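O-ureido-L-serine synthase (Streptomyces lavendulae, PDB 3X44) uses pyridoxal 5'-phosphate to add hydroxyurea to O-acetyl-L-serine, giving the O-ureido-L-serine needed for the antibiotic D-cycloserine, and can also make cysteine from sulfide. Local coordinates at residues A[49-54]-A[58-63]; A[100-105]-A[110-115]; A[126-131]-A[137-142]. The protein carries 1 engineered substitution. All blocks are in the same frame, centred on the assembly; numbering follows the deposited sequence.

Contact 1: residues A[49-54]-A[58-63]; sequences SVVLDA and GLLKPG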
loop_
_atom_site.group_PDB
_atom_site.type_symbol
_atom_site.label_atom_id
_atom_site.label_comp_id
_atom_site.label_asym_id
_atom_site.label_seq_id
_atom_site.Cartn_x
_atom_site.Cartn_y
_atom_site.Cartn_z
ATOM N N SER A 49 -14.113 -2.166 15.699
ATOM C CA SER A 49 -13.850 -1.231 16.773
ATOM C C SER A 49 -14.556 -1.564 18.074
ATOM O O SER A 49 -13.927 -1.597 19.127
ATOM C CB SER A 49 -14.230 0.184 16.354
ATOM O OG SER A 49 -13.805 1.104 17.343
ATOM N N VAL A 50 -15.861 -1.797 17.997
ATOM C CA VAL A 50 -16.648 -2.109 19.180
ATOM C C VAL A 50 -16.170 -3.399 19.846
ATOM O O VAL A 50 -16.069 -3.477 21.073
ATOM C CB VAL A 50 -18.149 -2.238 18.827
ATOM C CG1 VAL A 50 -18.929 -2.698 20.046
ATOM C CG2 VAL A 50 -18.684 -0.890 18.320
ATOM N N VAL A 51 -15.871 -4.402 19.030
ATOM C CA VAL A 51 -15.401 -5.691 19.526
ATOM C C VAL A 51 -14.023 -5.573 20.186
ATOM O O VAL A 51 -13.807 -6.082 21.288
ATOM C CB VAL A 51 -15.340 -6.723 18.374
ATOM C CG1 VAL A 51 -14.501 -7.926 18.773
ATOM C CG2 VAL A 51 -16.744 -7.156 18.015
ATOM N N LEU A 52 -13.094 -4.898 19.516
ATOM C CA LEU A 52 -11.749 -4.709 20.060
ATOM C C LEU A 52 -11.813 -3.925 21.373
ATOM O O LEU A 52 -11.146 -4.264 22.348
ATOM C CB LEU A 52 -10.870 -3.954 19.061
ATOM C CG LEU A 52 -10.475 -4.676 17.767
ATOM C CD1 LEU A 52 -9.566 -3.772 16.959
ATOM C CD2 LEU A 52 -9.785 -5.998 18.076
ATOM N N ASP A 53 -12.629 -2.874 21.386
ATOM C CA ASP A 53 -12.797 -2.035 22.567
ATOM C C ASP A 53 -13.356 -2.859 23.725
ATOM O O ASP A 53 -12.883 -2.763 24.860
ATOM C CB ASP A 53 -13.757 -0.885 22.244
ATOM C CG ASP A 53 -14.143 -0.079 23.476
ATOM O OD1 ASP A 53 -13.326 0.749 23.916
ATOM O OD2 ASP A 53 -15.263 -0.275 23.992
ATOM N N ALA A 54 -14.369 -3.665 23.422
ATOM C CA ALA A 54 -15.009 -4.514 24.420
ATOM C C ALA A 54 -14.011 -5.516 24.982
ATOM O O ALA A 54 -14.014 -5.794 26.183
ATOM C CB ALA A 54 -16.198 -5.246 23.807
ATOM N N GLY A 58 -12.401 -5.972 28.840
ATOM C CA GLY A 58 -12.749 -7.220 29.495
ATOM C C GLY A 58 -14.228 -7.551 29.471
ATOM O O GLY A 58 -14.704 -8.329 30.302
ATOM N N LEU A 59 -14.954 -6.969 28.517
ATOM C CA LEU A 59 -16.390 -7.196 28.374
ATOM C C LEU A 59 -16.712 -8.342 27.420
ATOM O O LEU A 59 -17.862 -8.775 27.328
ATOM C CB LEU A 59 -17.082 -5.930 27.867
ATOM C CG LEU A 59 -17.075 -4.697 28.772
ATOM C CD1 LEU A 59 -17.604 -3.500 27.998
ATOM C CD2 LEU A 59 -17.931 -4.959 30.009
ATOM N N LEU A 60 -15.704 -8.827 26.702
ATOM C CA LEU A 60 -15.909 -9.914 25.752
ATOM C C LEU A 60 -14.899 -11.030 25.941
ATOM O O LEU A 60 -13.706 -10.784 26.086
ATOM C CB LEU A 60 -15.817 -9.397 24.313
ATOM C CG LEU A 60 -17.100 -8.911 23.629
ATOM C CD1 LEU A 60 -16.785 -8.567 22.173
ATOM C CD2 LEU A 60 -18.182 -9.977 23.697
ATOM N N LYS A 61 -15.389 -12.262 25.934
ATOM C CA LYS A 61 -14.535 -13.427 26.095
ATOM C C LYS A 61 -14.945 -14.439 25.034
ATOM O O LYS A 61 -16.078 -14.424 24.564
ATOM C CB LYS A 61 -14.702 -14.009 27.511
ATOM C CG LYS A 61 -14.895 -15.520 27.585
ATOM C CD LYS A 61 -15.204 -15.971 29.008
ATOM C CE LYS A 61 -16.674 -16.360 29.173
ATOM N NZ LYS A 61 -17.506 -15.223 29.672
ATOM N N PRO A 62 -14.018 -15.318 24.626
ATOM C CA PRO A 62 -14.343 -16.322 23.606
ATOM C C PRO A 62 -15.628 -17.088 23.916
ATOM O O PRO A 62 -15.839 -17.541 25.045
ATOM C CB PRO A 62 -13.114 -17.240 23.577
ATOM C CG PRO A 62 -12.259 -16.827 24.735
ATOM C CD PRO A 62 -12.622 -15.417 25.078
ATOM N N GLY A 63 -16.481 -17.228 22.906
ATOM C CA GLY A 63 -17.737 -17.932 23.087
ATOM C C GLY A 63 -18.866 -17.010 23.514
ATOM O O GLY A 63 -20.028 -17.421 23.553
#
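Ala-54 and Leu-59 meet where helix 43-56 runs out and the chain turns back. The one hydrogen bond across the contact is a backbone bond: Leu-59 N donates to Ala-54 O at 2.8 Å, with an N-H...O angle of 153°. Gly-58 N also lies near that carbonyl, but its angle is too poor for a bond. Gly-58 is the first residue to leave the helical conformation, and it does so with positive phi (68°), a backbone shape that favours glycine. With two bonds returning to the last turn, this is a Schellman motif.

The rest is mostly apolar contact. Leu-60 points back at the helix, and its CD1 sits 3.7 Å from Ala-54 CB, with CG almost as close to the same methyl. CD1 of Leu-60 also reaches the previous turn, 4.1 Å from Val-51 CG1, the two side chains crossing at about a right angle. Leu-59 adds less: its CB rests 3.5 Å from Ala-54 O and 4.2 Å from Ala-54 CB, beside the carbonyl its own N-H holds.

Phe-138 of strand 138-139 packs on Ala-54, Leu-59 and Leu-60, while Val-51 reaches helix 73-85 at Leu-78 and Val-81. The capped helix end is thereby set against the edge strand of the four-stranded parallel sheet, just before the chain enters that sheet as strand 65-70.

Contact 2: residues A[100-105]-A[110-115]; sequences ERRKLI and GKLVLF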
loop_
_atom_site.group_PDB
_atom_site.type_symbol
_atom_site.label_atom_id
_atom_site.label_comp_id
_atom_site.label_asym_id
_atom_site.label_seq_id
_atom_site.Cartn_x
_atom_site.Cartn_y
_atom_site.Cartn_z
ATOM N N GLU A 100 -31.047 -10.014 1.250
ATOM C CA GLU A 100 -29.613 -10.243 1.095
ATOM C C GLU A 100 -28.941 -10.058 2.457
ATOM O O GLU A 100 -27.996 -10.769 2.803
ATOM C CB GLU A 100 -29.014 -9.255 0.083
ATOM C CG GLU A 100 -29.306 -9.602 -1.383
ATOM C CD GLU A 100 -30.499 -8.829 -1.934
ATOM O OE1 GLU A 100 -31.342 -8.392 -1.125
ATOM O OE2 GLU A 100 -30.599 -8.660 -3.172
ATOM N N ARG A 101 -29.437 -9.088 3.220
ATOM C CA ARG A 101 -28.914 -8.812 4.553
ATOM C C ARG A 101 -29.161 -10.020 5.459
ATOM O O ARG A 101 -28.272 -10.438 6.201
ATOM C CB ARG A 101 -29.600 -7.585 5.147
ATOM C CG ARG A 101 -29.087 -6.255 4.631
ATOM C CD ARG A 101 -30.164 -5.181 4.755
ATOM N NE ARG A 101 -29.575 -3.848 4.762
ATOM C CZ ARG A 101 -29.200 -3.193 3.668
ATOM N NH1 ARG A 101 -29.358 -3.752 2.472
ATOM N NH2 ARG A 101 -28.645 -1.995 3.770
ATOM N N ARG A 102 -30.369 -10.576 5.409
ATOM C CA ARG A 102 -30.679 -11.745 6.230
ATOM C C ARG A 102 -29.759 -12.916 5.869
ATOM O O ARG A 102 -29.236 -13.612 6.741
ATOM C CB ARG A 102 -32.125 -12.202 6.022
ATOM C CG ARG A 102 -33.204 -11.253 6.524
ATOM C CD ARG A 102 -34.559 -11.805 6.115
ATOM N NE ARG A 102 -35.624 -10.813 6.203
ATOM C CZ ARG A 102 -36.918 -11.110 6.252
ATOM N NH1 ARG A 102 -37.817 -10.139 6.332
ATOM N NH2 ARG A 102 -37.314 -12.374 6.222
ATOM N N LYS A 103 -29.567 -13.128 4.575
ATOM C CA LYS A 103 -28.745 -14.232 4.117
ATOM C C LYS A 103 -27.277 -14.048 4.451
ATOM O O LYS A 103 -26.589 -15.011 4.802
ATOM C CB LYS A 103 -28.916 -14.422 2.608
ATOM C CG LYS A 103 -30.197 -15.152 2.231
ATOM C CD LYS A 103 -30.302 -15.352 0.729
ATOM C CE LYS A 103 -31.585 -16.079 0.361
ATOM N NZ LYS A 103 -31.315 -17.191 -0.584
ATOM N N LEU A 104 -26.794 -12.815 4.353
ATOM C CA LEU A 104 -25.394 -12.547 4.644
ATOM C C LEU A 104 -25.109 -12.779 6.119
ATOM O O LEU A 104 -24.097 -13.387 6.480
ATOM C CB LEU A 104 -25.035 -11.115 4.238
ATOM C CG LEU A 104 -24.654 -10.955 2.759
ATOM C CD1 LEU A 104 -24.026 -9.588 2.525
ATOM C CD2 LEU A 104 -23.679 -12.047 2.362
ATOM N N ILE A 105 -26.006 -12.307 6.972
ATOM C CA ILE A 105 -25.839 -12.497 8.403
ATOM C C ILE A 105 -25.780 -14.002 8.670
ATOM O O ILE A 105 -24.917 -14.485 9.407
ATOM C CB ILE A 105 -27.006 -11.853 9.186
ATOM C CG1 ILE A 105 -26.912 -10.326 9.066
ATOM C CG2 ILE A 105 -26.944 -12.274 10.660
ATOM C CD1 ILE A 105 -28.156 -9.563 9.479
ATOM N N GLY A 110 -24.456 -15.866 11.833
ATOM C CA GLY A 110 -25.238 -15.055 12.747
ATOM C C GLY A 110 -26.657 -15.558 12.934
ATOM O O GLY A 110 -27.161 -16.341 12.132
ATOM N N LYS A 111 -27.293 -15.127 14.016
ATOM C CA LYS A 111 -28.668 -15.508 14.299
ATOM C C LYS A 111 -29.501 -14.314 13.866
ATOM O O LYS A 111 -28.983 -13.202 13.779
ATOM C CB LYS A 111 -28.860 -15.782 15.793
ATOM C CG LYS A 111 -28.231 -17.086 16.274
ATOM C CD LYS A 111 -29.004 -18.301 15.768
ATOM C CE LYS A 111 -28.142 -19.557 15.800
ATOM N NZ LYS A 111 -28.917 -20.782 15.442
ATOM N N LEU A 112 -30.785 -14.545 13.612
ATOM C CA LEU A 112 -31.682 -13.498 13.139
ATOM C C LEU A 112 -32.979 -13.343 13.932
ATOM O O LEU A 112 -33.726 -14.303 14.116
ATOM C CB LEU A 112 -32.019 -13.781 11.673
ATOM C CG LEU A 112 -32.723 -12.735 10.817
ATOM C CD1 LEU A 112 -31.973 -11.416 10.862
ATOM C CD2 LEU A 112 -32.797 -13.256 9.394
ATOM N N VAL A 113 -33.233 -12.125 14.405
ATOM C CA VAL A 113 -34.450 -11.809 15.145
ATOM C C VAL A 113 -35.108 -10.667 14.377
ATOM O O VAL A 113 -34.624 -9.534 14.389
ATOM C CB VAL A 113 -34.148 -11.337 16.603
ATOM C CG1 VAL A 113 -35.424 -10.861 17.274
ATOM C CG2 VAL A 113 -33.535 -12.472 17.411
ATOM N N LEU A 114 -36.200 -10.968 13.687
ATOM C CA LEU A 114 -36.890 -9.950 12.913
ATOM C C LEU A 114 -38.028 -9.320 13.706
ATOM O O LEU A 114 -38.540 -9.912 14.655
ATOM C CB LEU A 114 -37.434 -10.555 11.615
ATOM C CG LEU A 114 -36.423 -11.314 10.748
ATOM C CD1 LEU A 114 -37.111 -11.859 9.495
ATOM C CD2 LEU A 114 -35.275 -10.388 10.382
ATOM N N PHE A 115 -38.406 -8.110 13.314
ATOM C CA PHE A 115 -39.495 -7.387 13.959
ATOM C C PHE A 115 -40.129 -6.459 12.930
ATOM O O PHE A 115 -39.496 -6.097 11.936
ATOM C CB PHE A 115 -38.987 -6.586 15.171
ATOM C CG PHE A 115 -38.136 -5.390 14.817
ATOM C CD1 PHE A 115 -36.751 -5.512 14.706
ATOM C CD2 PHE A 115 -38.716 -4.134 14.616
ATOM C CE1 PHE A 115 -35.948 -4.399 14.399
ATOM C CE2 PHE A 115 -37.925 -3.011 14.307
ATOM C CZ PHE A 115 -36.539 -3.148 14.198
#
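Arg-102 lays its side chain across two leucines of strand 111-115, meeting each at about a right angle. At the root, CB of Arg-102 is 3.6 Å from Leu-112 CD2, and CG comes to 3.5 Å from the same methyl. CD is still beside it at 4.0 Å. With CG anti to the carbonyl carbon (chi1 -67°) and the chain extended from CG to NE, the arginine then runs on to Leu-114. There CD1 of Leu-114 sits over the centre of one guanidinium face, 3.3 Å from Arg-102 CZ and about as near to NH2. Leucine methyls thus lie against the stem and over one face of the head, while the polar end is held from elsewhere: NH2 donates to Glu-308 O of a neighbouring subunit, and NH1 makes a weak bond to Asp-95 O.

One turn later Ile-105 faces the start of the strand. Its CG2 lies against the glycine there, 3.9 Å from Gly-110 CA. Gly-110 N closes the turn by donating to Ile-105 O at 2.8 Å.

Helix and strand run at 148° to each other, their axes 8.7 Å apart at closest. This is the second half of a right-handed beta-alpha-beta crossover, strand 88-94, helix 99-107, strand 111-115, the repeating unit of the parallel sheet in this fold-type II PLP enzyme.

Contact 3: residues A[126-131]-A[137-142]; sequences LIADEL and WFRARQ. With PUS ((E)-O-(carbamoylamino)-N-({3-hydroxy-2-methyl-5-[(phosphonooxy)methyl]pyridin-4-yl}methylidene)-L-serine), chain C.
Asp-129 OD2 is shared by two arginines of the segment opposite. Arg-139 makes the stronger bond: NE lies 2.7 Å from OD2, its N-H...O angle is 157°, and the oxygen sits at the guanidinium edge, near the plane. Arg-139 NH2 adds a weak bond to the same oxygen. NE and NH2 both use OD2, so this is not a two-oxygen bridge; the planes of carboxylate and guanidinium are turned 48° apart. Arg-141 joins through NH1 at 3.1 Å from Asp-129 OD2, also weakly, and the three residues form a salt-bridge network. A water bridges Asp-129 OD1 and Arg-139 NH2, donating to the first and accepting from the second, both at 3.1 Å.

Next come the groups that fix the head of Arg-139. Its chain is bent at chi2 and chi3; the bends bring CD up to the Ala-128 carbonyl and turn the guanidinium so that the centre of one face lies against Ala-128 CB, 3.7 Å from Arg-139 CZ. CG of Arg-141 lies toward the rim of the other face. Farther along the helix, Leu-131 CB packs 3.8 Å from Trp-137 CZ3.

In the outer shell, Glu-68 of strand 65-70 pairs with Arg-139 NH1 and also accepts from Gln-142 N. Gln-142 ends the segment in the active site, where its NE2 donates to OT of the bound PLP aldimine of O-ureido-L-serine at 2.8 Å and 174°, almost straight; NE2 also donates to Cys-69 O. Thr-70, Ser-71 and Val-74 bind the same ligand. Helix 120-135 thus packs on edge strand 138-139 of a parallel alpha/beta sheet, and the loop leaving that strand contacts the carboxylate of the amino-acid part of the bound aldimine in the fold-type II PLP active site.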
loop_
_atom_site.group_PDB
_atom_site.type_symbol
_atom_site.label_atom_id
_atom_site.label_comp_id
_atom_site.label_asym_id
_atom_site.label_seq_id
_atom_site.Cartn_x
_atom_site.Cartn_y
_atom_site.Cartn_z
ATOM N N LEU A 126 -34.980 -1.788 21.697
ATOM C CA LEU A 126 -35.659 -2.260 22.885
ATOM C C LEU A 126 -35.610 -3.777 22.908
ATOM O O LEU A 126 -35.351 -4.379 23.948
ATOM C CB LEU A 126 -37.101 -1.765 22.897
ATOM C CG LEU A 126 -37.196 -0.375 23.534
ATOM C CD1 LEU A 126 -38.523 0.282 23.188
ATOM C CD2 LEU A 126 -37.033 -0.506 25.047
ATOM N N ILE A 127 -35.841 -4.395 21.754
ATOM C CA ILE A 127 -35.809 -5.850 21.668
ATOM C C ILE A 127 -34.399 -6.329 21.978
ATOM O O ILE A 127 -34.202 -7.251 22.768
ATOM C CB ILE A 127 -36.211 -6.348 20.258
ATOM C CG1 ILE A 127 -37.701 -6.095 20.027
ATOM C CG2 ILE A 127 -35.916 -7.840 20.122
ATOM C CD1 ILE A 127 -38.142 -6.319 18.593
ATOM N N ALA A 128 -33.419 -5.691 21.354
ATOM C CA ALA A 128 -32.023 -6.039 21.575
ATOM C C ALA A 128 -31.680 -5.923 23.065
ATOM O O ALA A 128 -31.021 -6.794 23.631
ATOM C CB ALA A 128 -31.132 -5.122 20.761
ATOM N N ASP A 129 -32.141 -4.847 23.696
ATOM C CA ASP A 129 -31.870 -4.622 25.112
ATOM C C ASP A 129 -32.514 -5.699 25.977
ATOM O O ASP A 129 -31.896 -6.215 26.909
ATOM C CB ASP A 129 -32.385 -3.238 25.534
ATOM C CG ASP A 129 -31.508 -2.102 25.018
ATOM O OD1 ASP A 129 -31.981 -0.947 24.994
ATOM O OD2 ASP A 129 -30.349 -2.359 24.636
ATOM N N GLU A 130 -33.759 -6.034 25.660
ATOM C CA GLU A 130 -34.492 -7.048 26.400
ATOM C C GLU A 130 -33.809 -8.410 26.308
ATOM O O GLU A 130 -33.724 -9.137 27.301
ATOM C CB GLU A 130 -35.929 -7.145 25.876
ATOM C CG GLU A 130 -36.841 -6.017 26.367
ATOM C CD GLU A 130 -38.239 -6.061 25.755
ATOM O OE1 GLU A 130 -38.524 -6.970 24.940
ATOM O OE2 GLU A 130 -39.056 -5.177 26.092
ATOM N N LEU A 131 -33.321 -8.757 25.118
ATOM C CA LEU A 131 -32.647 -10.037 24.921
ATOM C C LEU A 131 -31.367 -10.109 25.732
ATOM O O LEU A 131 -31.046 -11.137 26.325
ATOM C CB LEU A 131 -32.294 -10.240 23.448
ATOM C CG LEU A 131 -33.465 -10.362 22.484
ATOM C CD1 LEU A 131 -32.950 -10.311 21.052
ATOM C CD2 LEU A 131 -34.214 -11.661 22.763
ATOM N N TRP A 137 -26.168 -11.348 27.007
ATOM C CA TRP A 137 -25.374 -11.072 25.813
ATOM C C TRP A 137 -24.800 -9.664 25.823
ATOM O O TRP A 137 -25.341 -8.770 26.474
ATOM C CB TRP A 137 -26.237 -11.257 24.570
ATOM C CG TRP A 137 -26.858 -12.601 24.482
ATOM C CD1 TRP A 137 -26.438 -13.747 25.102
ATOM C CD2 TRP A 137 -27.997 -12.963 23.695
ATOM N NE1 TRP A 137 -27.245 -14.801 24.743
ATOM C CE2 TRP A 137 -28.210 -14.349 23.879
ATOM C CE3 TRP A 137 -28.857 -12.252 22.848
ATOM C CZ2 TRP A 137 -29.248 -15.036 23.248
ATOM C CZ3 TRP A 137 -29.890 -12.937 22.220
ATOM C CH2 TRP A 137 -30.075 -14.317 22.424
ATOM N N PHE A 138 -23.699 -9.471 25.102
ATOM C CA PHE A 138 -23.053 -8.162 25.021
ATOM C C PHE A 138 -23.793 -7.317 23.991
ATOM O O PHE A 138 -24.158 -7.814 22.926
ATOM C CB PHE A 138 -21.585 -8.328 24.611
ATOM C CG PHE A 138 -20.891 -7.036 24.270
ATOM C CD1 PHE A 138 -20.465 -6.169 25.275
ATOM C CD2 PHE A 138 -20.658 -6.686 22.942
ATOM C CE1 PHE A 138 -19.819 -4.971 24.960
ATOM C CE2 PHE A 138 -20.015 -5.496 22.619
ATOM C CZ PHE A 138 -19.595 -4.636 23.629
ATOM N N ARG A 139 -24.029 -6.051 24.319
ATOM C CA ARG A 139 -24.715 -5.139 23.412
ATOM C C ARG A 139 -23.687 -4.220 22.762
ATOM O O ARG A 139 -22.920 -3.555 23.454
ATOM C CB ARG A 139 -25.737 -4.282 24.172
ATOM C CG ARG A 139 -26.966 -5.027 24.662
ATOM C CD ARG A 139 -28.070 -5.036 23.615
ATOM N NE ARG A 139 -28.483 -3.686 23.235
ATOM C CZ ARG A 139 -28.236 -3.137 22.050
ATOM N NH1 ARG A 139 -27.575 -3.823 21.124
ATOM N NH2 ARG A 139 -28.648 -1.904 21.792
ATOM N N ALA A 140 -23.664 -4.184 21.435
ATOM C CA ALA A 140 -22.725 -3.318 20.741
ATOM C C ALA A 140 -23.125 -1.850 20.925
ATOM O O ALA A 140 -22.271 -0.969 20.935
ATOM C CB ALA A 140 -22.678 -3.675 19.252
ATOM N N ARG A 141 -24.423 -1.603 21.090
ATOM C CA ARG A 141 -24.958 -0.243 21.259
ATOM C C ARG A 141 -24.346 0.707 20.245
ATOM O O ARG A 141 -23.802 1.744 20.612
ATOM C CB ARG A 141 -24.676 0.284 22.672
ATOM C CG ARG A 141 -24.990 -0.698 23.771
ATOM C CD ARG A 141 -25.250 0.015 25.093
ATOM N NE ARG A 141 -25.937 -0.869 26.033
ATOM C CZ ARG A 141 -27.259 -1.017 26.100
ATOM N NH1 ARG A 141 -28.054 -0.336 25.284
ATOM N NH2 ARG A 141 -27.788 -1.857 26.980
ATOM N N GLN A 142 -24.450 0.358 18.966
ATOM C CA GLN A 142 -23.863 1.172 17.910
ATOM C C GLN A 142 -24.276 2.643 17.877
ATOM O O GLN A 142 -23.531 3.481 17.374
ATOM C CB GLN A 142 -24.115 0.521 16.538
ATOM C CG GLN A 142 -25.578 0.429 16.094
ATOM C CD GLN A 142 -25.701 0.215 14.589
ATOM O OE1 GLN A 142 -24.877 0.709 13.817
ATOM N NE2 GLN A 142 -26.725 -0.524 14.167
HETATM N N PUS C . -25.769 1.118 8.975
HETATM C CA PUS C . -25.942 0.725 10.431
HETATM C CB PUS C . -26.983 1.648 11.159
HETATM O OG PUS C . -28.314 1.559 10.475
HETATM N ND PUS C . -29.396 1.733 11.416
HETATM C CE PUS C . -30.304 2.715 11.217
HETATM N NZ2 PUS C . -30.012 3.753 10.413
HETATM O OZ1 PUS C . -31.364 2.664 11.755
HETATM C C PUS C . -26.419 -0.743 10.494
HETATM O O PUS C . -26.219 -1.467 9.560
HETATM O OT PUS C . -26.987 -1.159 11.476
HETATM C C2 PUS C . -25.438 2.347 4.713
HETATM C C3 PUS C . -25.439 1.841 6.098
HETATM C C4 PUS C . -25.216 2.786 7.198
HETATM C C5 PUS C . -24.971 4.198 6.878
HETATM C C6 PUS C . -24.977 4.605 5.465
HETATM C C2A PUS C . -25.705 1.416 3.564
HETATM C C4A PUS C . -25.394 2.363 8.640
HETATM C C5A PUS C . -24.722 5.228 7.969
HETATM N N1 PUS C . -25.211 3.685 4.466
HETATM O O3 PUS C . -25.582 0.523 6.337
HETATM O O1P PUS C . -23.933 4.645 10.857
HETATM O O2P PUS C . -21.883 5.682 10.304
HETATM O O3P PUS C . -23.918 6.885 10.057
HETATM O O4P PUS C . -23.385 5.059 8.548
HETATM P P PUS C . -23.286 5.570 9.947
HETATM O O HOH W 1 -30.181 0.574 22.971
#

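From the N terminus the contacts follow in series, none inside or across another. Contact 1 closes the short turn after helix 43-56 and leads into strand 65-70. Contact 2 closes the turn between helix 99-107 and strand 111-115, and contact 3 the return from helix 120-135 to strand 138-139. The last two strands are the two outermost strands of this chain's four-stranded parallel sheet. Contacts 1 and 3 meet where Val-50 CG1 packs 3.9 Å from Ala-140 O; contacts 2 and 3 meet where Phe-115 CB lies 3.5 Å from Ile-127 CD1. Contacts 1 and 2 do not touch, their nearest atoms about 11 Å apart.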